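Local coordinates for protein esterase (uncultured bacterium FLS12, PDB 4RGY) that acts as an alkaline esterase active at low temperature, with an alpha/beta-hydrolase-type chain that probably cleaves ester bonds through a serine nucleophile, at residues A[17-22]-A[54-59]; A[45-50]-A[75-80]; A[87-92]-A[175-180]; A[94-99]-A[133-138]; A[148-153]-A[210-215]. One frame throughout, in Å; residues are numbered along the deposited sequence.

Contact 1: residues A[17-22]-A[54-59]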
# COMPACT_ATOMS: atom_id res chain seq x y z
N SER A 17 -0.17 16.41 0.58
CA SER A 17 -0.63 15.03 0.68
C SER A 17 0.55 14.18 1.10
O SER A 17 1.63 14.24 0.49
CB SER A 17 -1.13 14.54 -0.68
OG SER A 17 -2.33 15.20 -1.05
N THR A 18 0.36 13.40 2.16
CA THR A 18 1.47 12.63 2.70
C THR A 18 0.93 11.31 3.27
O THR A 18 -0.23 10.96 3.03
CB THR A 18 2.25 13.50 3.72
OG1 THR A 18 3.44 12.81 4.15
CG2 THR A 18 1.37 13.84 4.91
N SER A 19 1.77 10.57 3.97
CA SER A 19 1.41 9.23 4.40
C SER A 19 1.90 8.93 5.80
O SER A 19 2.87 9.53 6.26
CB SER A 19 2.02 8.20 3.46
OG SER A 19 1.56 8.41 2.14
N MET A 20 1.23 8.01 6.48
CA MET A 20 1.74 7.44 7.72
C MET A 20 1.34 5.98 7.80
O MET A 20 0.42 5.52 7.10
CB MET A 20 1.19 8.19 8.94
CG MET A 20 -0.31 8.04 9.14
SD MET A 20 -0.80 8.92 10.63
CE MET A 20 -2.57 9.01 10.38
N THR A 21 2.05 5.22 8.65
CA THR A 21 1.70 3.83 8.91
C THR A 21 1.20 3.75 10.34
O THR A 21 1.82 4.32 11.24
CB THR A 21 2.94 2.94 8.79
OG1 THR A 21 3.51 3.11 7.49
CG2 THR A 21 2.59 1.49 9.02
N VAL A 22 0.08 3.08 10.55
CA VAL A 22 -0.49 2.92 11.88
C VAL A 22 -0.75 1.45 12.15
O VAL A 22 -1.27 0.73 11.29
CB VAL A 22 -1.81 3.73 12.02
CG1 VAL A 22 -2.52 3.40 13.32
CG2 VAL A 22 -1.53 5.23 11.93
N ASP A 54 14.88 8.59 6.27
CA ASP A 54 13.82 7.58 6.34
C ASP A 54 12.45 8.18 6.01
O ASP A 54 12.28 9.40 5.97
CB ASP A 54 13.73 6.99 7.75
CG ASP A 54 14.96 6.22 8.15
OD1 ASP A 54 15.64 5.64 7.28
OD2 ASP A 54 15.25 6.17 9.37
N ASP A 55 11.48 7.28 5.81
CA ASP A 55 10.08 7.68 5.73
C ASP A 55 9.24 6.90 6.76
O ASP A 55 9.80 6.25 7.67
CB ASP A 55 9.53 7.53 4.30
CG ASP A 55 9.51 6.08 3.82
OD1 ASP A 55 9.74 5.16 4.62
OD2 ASP A 55 9.27 5.86 2.62
N HIS A 56 7.93 6.94 6.61
CA HIS A 56 6.99 6.33 7.55
C HIS A 56 6.94 4.80 7.46
O HIS A 56 6.19 4.18 8.20
CB HIS A 56 5.59 6.84 7.20
CG HIS A 56 5.18 6.50 5.81
ND1 HIS A 56 5.76 7.08 4.70
CD2 HIS A 56 4.31 5.57 5.33
CE1 HIS A 56 5.25 6.56 3.61
NE2 HIS A 56 4.36 5.64 3.96
N THR A 57 7.72 4.21 6.56
CA THR A 57 7.67 2.76 6.35
C THR A 57 8.84 2.01 6.99
O THR A 57 8.82 0.78 7.08
CB THR A 57 7.68 2.37 4.85
OG1 THR A 57 8.99 2.59 4.30
CG2 THR A 57 6.63 3.15 4.04
N ILE A 58 9.88 2.73 7.39
CA ILE A 58 11.12 2.07 7.78
C ILE A 58 11.02 1.24 9.06
O ILE A 58 11.59 0.15 9.13
CB ILE A 58 12.29 3.09 7.88
CG1 ILE A 58 13.63 2.37 7.94
CG2 ILE A 58 12.13 4.03 9.08
CD1 ILE A 58 14.14 1.97 6.58
N TRP A 59 10.29 1.72 10.06
CA TRP A 59 10.17 0.96 11.30
C TRP A 59 9.51 -0.40 11.03
O TRP A 59 9.96 -1.43 11.54
CB TRP A 59 9.40 1.73 12.37
CG TRP A 59 10.26 2.63 13.21
CD1 TRP A 59 10.42 3.98 13.09
CD2 TRP A 59 11.09 2.23 14.31
NE1 TRP A 59 11.30 4.44 14.04
CE2 TRP A 59 11.73 3.39 14.80
CE3 TRP A 59 11.36 1.00 14.93
CZ2 TRP A 59 12.61 3.36 15.88
CZ3 TRP A 59 12.24 0.97 16.01
CH2 TRP A 59 12.86 2.15 16.47
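The hydroxyl OG1 of Thr21 lies 3.0 Å from His56 O and is also within hydrogen-bonding reach of Gln6 OE1 on the neighbouring strand 2-11, so one proton faces two acceptors. With OG1 set beside its own backbone N (chi1 -57°), Thr21 also meets the rim of the imidazole, OG1 approaching His56 CD2 to 3.4 Å near the ring plane. The flat of that ring is used as well: Ser19 CB lies over one face, 3.7 Å from the centroid, in a CH-pi contact, and Thr57 CG2 presses on the opposite face. The imidazole is thus clamped between a serine methylene and a threonine methyl, while the Ser19 hydroxyl serves Asp8. Within the loop, Asp55 OD1 caps the turn that leads into helix 58-62. It accepts from Thr57 N at 3.0 Å, well above the carboxylate plane, and from Thr57 OG1 at 2.7 Å on the syn side. These bonds fasten the type I turn from Asp55 to Ile58 that carries His56 toward strand 16-25. Close by, Thr57 packs on Asp8 of the second subunit. The chemistry implies a histidine fixed chiefly by contacts on both ring faces and at one edge, its carbonyl possibly sharing the Thr21 proton with Gln6, which probably restricts rotation of the imidazole and ties the loop after strand 45-49 to the second strand of the sheet.

Contact 2: residues A[45-50]-A[75-80]; sequences TLFLLH and AVVMPA
Three nearly straight N-H...O hydrogen bonds join the strands: Leu46 N gives to Ala75 O at 2.8 Å, Val77 N to Leu46 O at 2.9 Å, and Leu48 N to Val77 O at 2.9 Å. Leu46 and Val77 each use both N-H and C=O in this ladder, the alternation expected of parallel strands, and the CA-H of Met78 makes a contact with Leu48 O. The ladder stops at Pro79, which has no N-H to offer Leu48 O. Water takes over there: one molecule donates to both Leu48 O and Pro79 O, and a second accepts from His50 N while donating to Pro79 O. Strands 45-49 and 75-79 are adjacent and parallel in the central sheet, linked through helices 58-62 and 65-68 as a beta-alpha-beta crossover of the alpha/beta-hydrolase type. On the face of Thr45, Phe47 and Val77, the phenyl ring runs alongside the valine, CD2 lying 3.9 Å from Val77 CB, and Thr45 CG2 touches Val77 CG2 at 3.7 Å. Toward the face of Leu46 and Val76, Leu48 CB touches both Val76 CG1 and Met78 CG, at 3.8 Å from each. Past the strand ends, the crowded chi1 of His50 (67°) swings its imidazole back, so that CD2 comes edge-on to Pro79 O at 3.2 Å and NE2 is hydrogen-bonded to Val81 N.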
# COMPACT_ATOMS: atom_id res chain seq x y z
N THR A 45 -1.05 5.15 22.92
CA THR A 45 -0.42 5.30 21.62
C THR A 45 1.04 5.69 21.72
O THR A 45 1.40 6.63 22.43
CB THR A 45 -1.17 6.34 20.76
OG1 THR A 45 -2.52 5.88 20.57
CG2 THR A 45 -0.51 6.51 19.39
N LEU A 46 1.87 4.95 20.99
CA LEU A 46 3.27 5.32 20.82
C LEU A 46 3.46 5.97 19.45
O LEU A 46 3.17 5.36 18.42
CB LEU A 46 4.17 4.09 20.94
CG LEU A 46 5.63 4.23 20.53
CD1 LEU A 46 6.37 5.15 21.50
CD2 LEU A 46 6.32 2.87 20.45
N PHE A 47 3.94 7.20 19.46
CA PHE A 47 4.34 7.87 18.23
C PHE A 47 5.80 7.52 18.01
O PHE A 47 6.65 7.81 18.85
CB PHE A 47 4.13 9.39 18.34
CG PHE A 47 2.67 9.76 18.42
CD1 PHE A 47 1.98 9.70 19.63
CD2 PHE A 47 1.98 10.12 17.27
CE1 PHE A 47 0.62 10.02 19.69
CE2 PHE A 47 0.63 10.44 17.32
CZ PHE A 47 -0.05 10.39 18.53
N LEU A 48 6.08 6.87 16.88
CA LEU A 48 7.38 6.24 16.65
C LEU A 48 8.01 6.87 15.42
O LEU A 48 7.53 6.71 14.29
CB LEU A 48 7.19 4.73 16.47
CG LEU A 48 8.44 3.85 16.34
CD1 LEU A 48 9.40 4.02 17.52
CD2 LEU A 48 8.03 2.39 16.19
N LEU A 49 9.07 7.65 15.68
CA LEU A 49 9.62 8.58 14.70
C LEU A 49 10.83 8.03 13.94
O LEU A 49 11.70 7.37 14.52
CB LEU A 49 9.99 9.88 15.40
CG LEU A 49 8.87 10.44 16.28
CD1 LEU A 49 9.32 11.76 16.90
CD2 LEU A 49 7.57 10.60 15.51
N HIS A 50 10.88 8.33 12.65
CA HIS A 50 11.96 7.82 11.79
C HIS A 50 13.23 8.66 11.85
O HIS A 50 13.26 9.75 12.41
CB HIS A 50 11.49 7.68 10.33
CG HIS A 50 11.17 8.97 9.64
ND1 HIS A 50 12.13 9.91 9.31
CD2 HIS A 50 10.00 9.47 9.19
CE1 HIS A 50 11.56 10.93 8.69
NE2 HIS A 50 10.26 10.69 8.61
N ALA A 75 -1.26 1.07 20.48
CA ALA A 75 -1.26 1.48 19.08
C ALA A 75 0.08 2.16 18.76
O ALA A 75 0.71 2.74 19.65
CB ALA A 75 -2.41 2.42 18.80
N VAL A 76 0.51 2.08 17.51
CA VAL A 76 1.74 2.75 17.11
C VAL A 76 1.48 3.59 15.86
O VAL A 76 0.89 3.11 14.88
CB VAL A 76 2.87 1.75 16.82
CG1 VAL A 76 4.17 2.49 16.56
CG2 VAL A 76 3.07 0.80 18.00
N VAL A 77 1.91 4.85 15.90
CA VAL A 77 1.73 5.77 14.78
C VAL A 77 3.10 6.18 14.26
O VAL A 77 3.90 6.73 15.01
CB VAL A 77 0.94 7.03 15.21
CG1 VAL A 77 0.88 8.07 14.08
CG2 VAL A 77 -0.48 6.65 15.66
N MET A 78 3.35 5.91 12.98
CA MET A 78 4.64 6.13 12.35
C MET A 78 4.47 7.08 11.18
O MET A 78 4.09 6.68 10.08
CB MET A 78 5.21 4.78 11.89
CG MET A 78 5.67 3.90 13.05
SD MET A 78 5.65 2.13 12.72
CE MET A 78 3.88 1.78 12.71
N PRO A 79 4.77 8.36 11.41
CA PRO A 79 4.57 9.36 10.36
C PRO A 79 5.85 9.69 9.61
O PRO A 79 6.89 9.12 9.92
CB PRO A 79 4.16 10.58 11.15
CG PRO A 79 4.96 10.47 12.43
CD PRO A 79 5.09 8.98 12.71
N ALA A 80 5.75 10.56 8.61
CA ALA A 80 6.88 10.98 7.78
C ALA A 80 7.12 12.47 7.93
O ALA A 80 6.17 13.26 7.89
CB ALA A 80 6.61 10.63 6.33
O HOH W 1 7.94 6.84 11.51
O HOH W 2 8.49 10.19 12.07

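Contact 3: residues A[87-92]-A[175-180]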
# COMPACT_ATOMS: atom_id res chain seq x y z
N THR A 87 11.35 20.09 12.63
CA THR A 87 11.49 21.53 12.84
C THR A 87 10.58 22.33 11.91
O THR A 87 10.35 21.93 10.76
CB THR A 87 12.97 21.93 12.60
OG1 THR A 87 13.81 21.19 13.50
CG2 THR A 87 13.20 23.43 12.83
N ASP A 88 10.03 23.43 12.41
CA ASP A 88 9.39 24.40 11.53
C ASP A 88 10.52 25.12 10.82
O ASP A 88 11.18 26.01 11.36
CB ASP A 88 8.51 25.38 12.32
CG ASP A 88 7.18 24.77 12.71
OD1 ASP A 88 6.82 23.69 12.18
OD2 ASP A 88 6.45 25.37 13.54
N MET A 89 10.77 24.69 9.59
CA MET A 89 11.98 25.05 8.87
C MET A 89 12.06 26.53 8.54
O MET A 89 11.06 27.16 8.19
CB MET A 89 12.07 24.22 7.59
CG MET A 89 12.24 22.73 7.87
SD MET A 89 12.25 21.71 6.37
CE MET A 89 13.81 22.21 5.66
N ALA A 90 13.27 27.08 8.66
CA ALA A 90 13.53 28.46 8.26
C ALA A 90 13.26 28.63 6.76
O ALA A 90 12.72 29.65 6.32
CB ALA A 90 14.96 28.84 8.59
N HIS A 91 13.66 27.62 5.99
CA HIS A 91 13.39 27.55 4.56
C HIS A 91 12.78 26.20 4.24
O HIS A 91 13.49 25.25 3.88
CB HIS A 91 14.68 27.74 3.76
CG HIS A 91 15.35 29.05 4.00
ND1 HIS A 91 15.02 30.19 3.29
CD2 HIS A 91 16.34 29.41 4.85
CE1 HIS A 91 15.77 31.19 3.70
NE2 HIS A 91 16.58 30.75 4.65
N GLY A 92 11.48 26.09 4.42
CA GLY A 92 10.81 24.83 4.18
C GLY A 92 9.44 24.82 4.83
O GLY A 92 8.82 25.87 5.03
N ARG A 175 21.12 25.08 7.47
CA ARG A 175 20.59 26.44 7.40
C ARG A 175 19.14 26.47 6.95
O ARG A 175 18.34 27.25 7.47
CB ARG A 175 21.47 27.33 6.52
CG ARG A 175 22.85 27.56 7.12
CD ARG A 175 23.59 28.69 6.43
NE ARG A 175 24.82 29.01 7.15
CZ ARG A 175 26.04 28.82 6.67
NH1 ARG A 175 26.21 28.33 5.45
NH2 ARG A 175 27.10 29.14 7.41
N ASN A 176 18.78 25.61 6.00
CA ASN A 176 17.38 25.51 5.59
C ASN A 176 16.48 25.07 6.75
O ASN A 176 15.36 25.56 6.90
CB ASN A 176 17.21 24.53 4.44
CG ASN A 176 17.91 24.98 3.17
OD1 ASN A 176 18.23 26.16 3.01
ND2 ASN A 176 18.16 24.03 2.28
N ILE A 177 16.99 24.16 7.56
CA ILE A 177 16.23 23.68 8.71
C ILE A 177 16.16 24.72 9.82
O ILE A 177 15.08 25.10 10.26
CB ILE A 177 16.84 22.38 9.26
CG1 ILE A 177 16.71 21.25 8.23
CG2 ILE A 177 16.15 21.99 10.57
CD1 ILE A 177 17.60 20.06 8.53
N PHE A 178 17.33 25.21 10.25
CA PHE A 178 17.43 25.99 11.48
C PHE A 178 17.60 27.48 11.31
O PHE A 178 17.46 28.22 12.29
CB PHE A 178 18.59 25.46 12.34
CG PHE A 178 18.38 24.07 12.84
CD1 PHE A 178 17.39 23.81 13.79
CD2 PHE A 178 19.16 23.02 12.38
CE1 PHE A 178 17.18 22.53 14.26
CE2 PHE A 178 18.96 21.74 12.85
CZ PHE A 178 17.96 21.49 13.80
N GLY A 179 17.91 27.93 10.10
CA GLY A 179 18.17 29.35 9.87
C GLY A 179 19.58 29.76 10.24
O GLY A 179 20.55 29.21 9.73
N ASP A 180 19.69 30.74 11.13
CA ASP A 180 20.99 31.21 11.59
C ASP A 180 21.59 30.19 12.55
O ASP A 180 21.16 30.09 13.70
CB ASP A 180 20.82 32.56 12.30
CG ASP A 180 22.14 33.17 12.74
OD1 ASP A 180 23.20 32.53 12.61
OD2 ASP A 180 22.10 34.32 13.23
O HOH W 3 13.87 26.84 12.16
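Two backbone bonds lay the irregular segment 87-92 against the last turn of helix 170-178: His91 N reaches Asn176 O at 2.8 Å, in the carbonyl plane and on a lone pair, while Ala90 N meets Ile177 O at 3.1 Å from well above the carbonyl plane. A water donates to the same Ile177 O at 2.8 Å and to Asp88 O, bridging the segments. Beside these bonds, Thr87 CB touches Ile177 CG2 at 3.8 Å, and that methyl in turn sits over the centre of the Phe178 ring. Met89, bent at chi3 (69°), curls its CE back to 4.0 Å from Ile177 CG1. The methyl of Ala90 lies 3.4 Å from Gly179 N, against a residue of positive phi where the helix ends. His91 turns a ring edge toward Arg175 O; its ND1 bonds Asn176 OD1 of the second subunit, whose own His91 reciprocates and stacks on this one. The chemistry implies that carbonyls at the end of a helix, past the reach of its own amides, are taken up by the loop and by water, and that His91 and Asn176 extend the grip into the subunit interface.

Contact 4: residues A[94-99]-A[133-138]; sequences QYWTFI and LKLGMR
Trp96 leans across to helix 127-138 with its side chain anti to the backbone N (chi1 168°), and from its first carbon it runs beside Lys134: CB lies 3.9 Å from Lys134 NZ, and CD2 approaches the same nitrogen to 3.6 Å. Over the six-membered ring the lysine's methylene takes over. Lys134 CE stands 3.6 Å from the ring centroid, a CH-pi contact made possible by a fully extended chain, which also carries NZ on to a hydrogen bond with Tyr86 O. Further out, CZ3 meets Leu135 CD2 at 3.6 Å, where the indole and the leucine run alongside, headed opposite ways, and CH2 touches the same methyl. Around the far rim, CZ2 lies 3.9 Å from Arg138 CB. Bent at chi2 and chi3, Arg138 folds back so that one face of its guanidinium covers CZ2, the two planes 40° apart. The polar end of the indole, NE1, donates a hydrogen bond to a water at 2.9 Å, lying in the ring plane; Arg138 NH2 reaches that water only weakly. Deeper in, Ile99 CG1 rests 4.3 Å from Leu135 CD1. The helix axes pass 11.9 Å apart at -71°, a wide spacing that the indole bridges. Helices 95-110 and 127-138 both pack on the side of the sheet that carries Leu49 and Pro79, through Ile99 and Leu135, while helix 191-200 flanks Lys134 and Arg138 through Leu191 and Leu194.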
# COMPACT_ATOMS: atom_id res chain seq x y z
N GLN A 94 6.42 23.47 7.74
CA GLN A 94 6.25 23.56 9.18
C GLN A 94 6.13 22.18 9.83
O GLN A 94 5.08 21.81 10.34
CB GLN A 94 5.03 24.42 9.50
CG GLN A 94 5.17 25.86 9.01
CD GLN A 94 6.17 26.68 9.80
OE1 GLN A 94 7.35 26.76 9.45
NE2 GLN A 94 5.70 27.29 10.88
N TYR A 95 7.24 21.44 9.82
CA TYR A 95 7.22 20.06 10.30
C TYR A 95 7.09 19.90 11.82
O TYR A 95 6.61 18.87 12.29
CB TYR A 95 8.43 19.29 9.79
CG TYR A 95 8.41 19.02 8.30
CD1 TYR A 95 7.76 17.90 7.80
CD2 TYR A 95 9.05 19.87 7.42
CE1 TYR A 95 7.76 17.65 6.43
CE2 TYR A 95 9.05 19.63 6.07
CZ TYR A 95 8.42 18.51 5.59
OH TYR A 95 8.43 18.28 4.23
N TRP A 96 7.51 20.90 12.59
CA TRP A 96 7.29 20.87 14.04
C TRP A 96 5.82 21.08 14.39
O TRP A 96 5.27 20.34 15.22
CB TRP A 96 8.13 21.94 14.74
CG TRP A 96 7.73 22.15 16.18
CD1 TRP A 96 7.12 23.26 16.70
CD2 TRP A 96 7.93 21.25 17.29
NE1 TRP A 96 6.93 23.10 18.06
CE2 TRP A 96 7.42 21.88 18.44
CE3 TRP A 96 8.48 19.96 17.41
CZ2 TRP A 96 7.45 21.28 19.70
CZ3 TRP A 96 8.52 19.37 18.67
CH2 TRP A 96 8.00 20.03 19.80
N THR A 97 5.18 22.06 13.76
CA THR A 97 3.76 22.26 14.01
C THR A 97 2.99 21.02 13.54
O THR A 97 2.02 20.60 14.18
CB THR A 97 3.26 23.56 13.36
OG1 THR A 97 3.91 24.67 14.00
CG2 THR A 97 1.75 23.73 13.55
N PHE A 98 3.44 20.42 12.45
CA PHE A 98 2.84 19.18 11.98
C PHE A 98 2.98 18.07 13.02
O PHE A 98 1.99 17.46 13.43
CB PHE A 98 3.50 18.76 10.66
CG PHE A 98 3.09 17.39 10.18
CD1 PHE A 98 1.79 17.14 9.76
CD2 PHE A 98 4.02 16.36 10.15
CE1 PHE A 98 1.41 15.88 9.32
CE2 PHE A 98 3.65 15.09 9.70
CZ PHE A 98 2.34 14.86 9.28
N ILE A 99 4.21 17.78 13.45
CA ILE A 99 4.41 16.63 14.32
C ILE A 99 3.82 16.84 15.72
O ILE A 99 3.35 15.90 16.35
CB ILE A 99 5.90 16.19 14.39
CG1 ILE A 99 6.02 14.76 14.90
CG2 ILE A 99 6.73 17.16 15.25
CD1 ILE A 99 5.48 13.71 13.95
N LEU A 133 12.68 13.64 22.07
CA LEU A 133 13.06 14.39 23.26
C LEU A 133 12.63 15.86 23.17
O LEU A 133 12.27 16.46 24.18
CB LEU A 133 14.56 14.28 23.55
CG LEU A 133 15.05 12.87 23.90
CD1 LEU A 133 16.51 12.92 24.27
CD2 LEU A 133 14.23 12.28 25.03
N LYS A 134 12.63 16.43 21.97
CA LYS A 134 12.09 17.76 21.77
C LYS A 134 10.60 17.82 22.14
O LYS A 134 10.15 18.72 22.85
CB LYS A 134 12.32 18.23 20.33
CG LYS A 134 11.88 19.66 20.08
CD LYS A 134 12.07 20.03 18.60
CE LYS A 134 11.47 21.38 18.26
NZ LYS A 134 11.49 21.64 16.78
N LEU A 135 9.83 16.84 21.65
CA LEU A 135 8.42 16.74 22.02
C LEU A 135 8.24 16.59 23.52
O LEU A 135 7.42 17.29 24.12
CB LEU A 135 7.76 15.57 21.28
CG LEU A 135 7.44 15.88 19.82
CD1 LEU A 135 7.18 14.58 19.08
CD2 LEU A 135 6.23 16.81 19.68
N GLY A 136 9.00 15.69 24.14
CA GLY A 136 8.85 15.43 25.56
C GLY A 136 9.21 16.62 26.42
O GLY A 136 8.58 16.85 27.46
N MET A 137 10.20 17.39 25.99
CA MET A 137 10.68 18.51 26.80
C MET A 137 10.01 19.85 26.47
O MET A 137 10.02 20.78 27.29
CB MET A 137 12.20 18.61 26.74
CG MET A 137 12.89 17.38 27.36
SD MET A 137 14.64 17.66 27.68
CE MET A 137 15.31 17.56 26.04
N ARG A 138 9.43 19.97 25.27
CA ARG A 138 8.65 21.16 24.92
C ARG A 138 7.21 20.99 25.38
O ARG A 138 6.56 21.97 25.76
CB ARG A 138 8.70 21.43 23.41
CG ARG A 138 10.05 21.90 22.89
CD ARG A 138 10.26 23.41 23.10
NE ARG A 138 9.37 24.17 22.23
CZ ARG A 138 9.65 24.49 20.97
NH1 ARG A 138 10.82 24.13 20.43
NH2 ARG A 138 8.76 25.16 20.24
O HOH W 4 5.37 24.70 19.98

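Contact 5: residues A[148-153]-A[210-215]; sequences SLSGAL and QCCGTE
At the C-terminal ends of parallel strands 145-149 and 207-213, beside what is probably the Ser126-His245-Asp216 catalytic triad of an alpha/beta hydrolase, the two strands are joined by a short ladder. Cys211 N gives to Ser148 O at 2.9 Å, and Ser150 N gives to Cys211 O at 2.8 Å. Ser150 takes left-handed backbone angles, and the chain turns on through Gly151. Water also joins the segments: one molecule accepts from Gly151 N, is bonded to Ser148 OG, and lies 2.8 Å from Cys211 O, to which it can donate; another accepts from both Ser150 OG, at 2.7 Å, and Gly213 N, at 3.0 Å. Among the side chains, Cys211 SG takes the position between its backbone N and carbonyl carbon (chi1 77°) and comes 4.0 Å from Leu149 CG. On the other face, Leu153 CD1 rests 3.7 Å from Gln210 NE2, which bonds Asn222 O. Since Ser150 OG donates to a water, it can accept from Trp250 NE1; held by these two bonds, the serine touches Asp216 and His245, and this chemistry implies a second-shell residue that probably helps to keep the triad's acid and base in place.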
# COMPACT_ATOMS: atom_id res chain seq x y z
N SER A 148 14.88 8.35 23.20
CA SER A 148 15.78 8.54 22.07
C SER A 148 16.71 7.35 21.87
O SER A 148 17.38 6.90 22.81
CB SER A 148 16.61 9.80 22.26
OG SER A 148 17.66 9.89 21.30
N LEU A 149 16.76 6.84 20.64
CA LEU A 149 17.65 5.74 20.28
C LEU A 149 18.70 6.26 19.30
O LEU A 149 18.35 6.70 18.20
CB LEU A 149 16.87 4.58 19.65
CG LEU A 149 15.82 3.88 20.51
CD1 LEU A 149 14.52 4.67 20.53
CD2 LEU A 149 15.56 2.47 19.99
N SER A 150 19.96 6.24 19.71
CA SER A 150 21.05 6.73 18.87
C SER A 150 20.72 8.11 18.31
O SER A 150 20.81 8.34 17.10
CB SER A 150 21.33 5.75 17.74
OG SER A 150 21.45 4.43 18.25
N GLY A 151 20.34 9.02 19.20
CA GLY A 151 19.79 10.29 18.78
C GLY A 151 20.82 11.30 18.33
O GLY A 151 21.97 11.30 18.80
N ALA A 152 20.43 12.16 17.40
CA ALA A 152 21.24 13.32 17.01
C ALA A 152 20.92 14.43 18.00
O ALA A 152 20.18 15.37 17.71
CB ALA A 152 20.90 13.74 15.58
N LEU A 153 21.46 14.30 19.21
CA LEU A 153 20.98 15.10 20.33
C LEU A 153 21.65 16.47 20.49
O LEU A 153 21.21 17.26 21.33
CB LEU A 153 21.06 14.31 21.64
CG LEU A 153 20.29 12.99 21.63
CD1 LEU A 153 20.23 12.35 23.01
CD2 LEU A 153 18.89 13.21 21.07
N GLN A 210 17.34 7.31 27.02
CA GLN A 210 18.36 7.57 26.02
C GLN A 210 19.25 6.35 25.87
O GLN A 210 19.76 5.83 26.86
CB GLN A 210 19.23 8.75 26.46
CG GLN A 210 20.42 9.01 25.54
CD GLN A 210 21.43 10.00 26.11
OE1 GLN A 210 21.36 10.40 27.28
NE2 GLN A 210 22.37 10.41 25.28
N CYS A 211 19.46 5.90 24.63
CA CYS A 211 20.48 4.88 24.40
C CYS A 211 21.32 5.19 23.17
O CYS A 211 20.91 5.98 22.31
CB CYS A 211 19.87 3.47 24.30
SG CYS A 211 19.03 3.10 22.71
N CYS A 212 22.48 4.56 23.06
CA CYS A 212 23.30 4.68 21.86
C CYS A 212 24.30 3.54 21.76
O CYS A 212 24.82 3.07 22.78
CB CYS A 212 24.05 6.02 21.86
SG CYS A 212 24.81 6.43 20.28
N GLY A 213 24.55 3.07 20.54
CA GLY A 213 25.61 2.11 20.29
C GLY A 213 26.97 2.78 20.43
O GLY A 213 27.15 3.91 19.98
N THR A 214 27.93 2.09 21.04
CA THR A 214 29.21 2.72 21.38
C THR A 214 30.10 3.01 20.17
O THR A 214 31.09 3.74 20.29
CB THR A 214 29.99 1.91 22.45
OG1 THR A 214 30.08 0.53 22.06
CG2 THR A 214 29.29 2.00 23.80
N GLU A 215 29.75 2.45 19.01
CA GLU A 215 30.50 2.71 17.78
C GLU A 215 29.76 3.63 16.80
O GLU A 215 30.21 3.85 15.68
CB GLU A 215 30.88 1.40 17.07
CG GLU A 215 31.89 0.55 17.83
CD GLU A 215 31.30 -0.09 19.07
OE1 GLU A 215 30.30 -0.82 18.93
OE2 GLU A 215 31.82 0.15 20.18
O HOH W 5 19.99 8.63 22.07
O HOH W 6 23.82 3.29 17.63

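Overall arrangement
From the N terminus, strand 16-25 meets the turn after strand 45-49 in contact 1, and before that loop closes, contact 2 has opened; the two cross, and they touch where Thr21 O pairs with Met78 N and Trp59 NE1 with Leu49 O. Contact 3 then closes a long loop from residues 87-92 to helix 170-178, with contact 4 nested inside it; Asp88 links them by bonding Thr97. Contact 5 opens within that loop and closes beyond it, so it crosses contact 3. Contacts 1, 2 and 5 reach one sheet. Contact 4 lays helices on it, packing Ile99 against Pro79 and Leu133 against Ser148, while contacts 1 and 3 both extend to the second subunit.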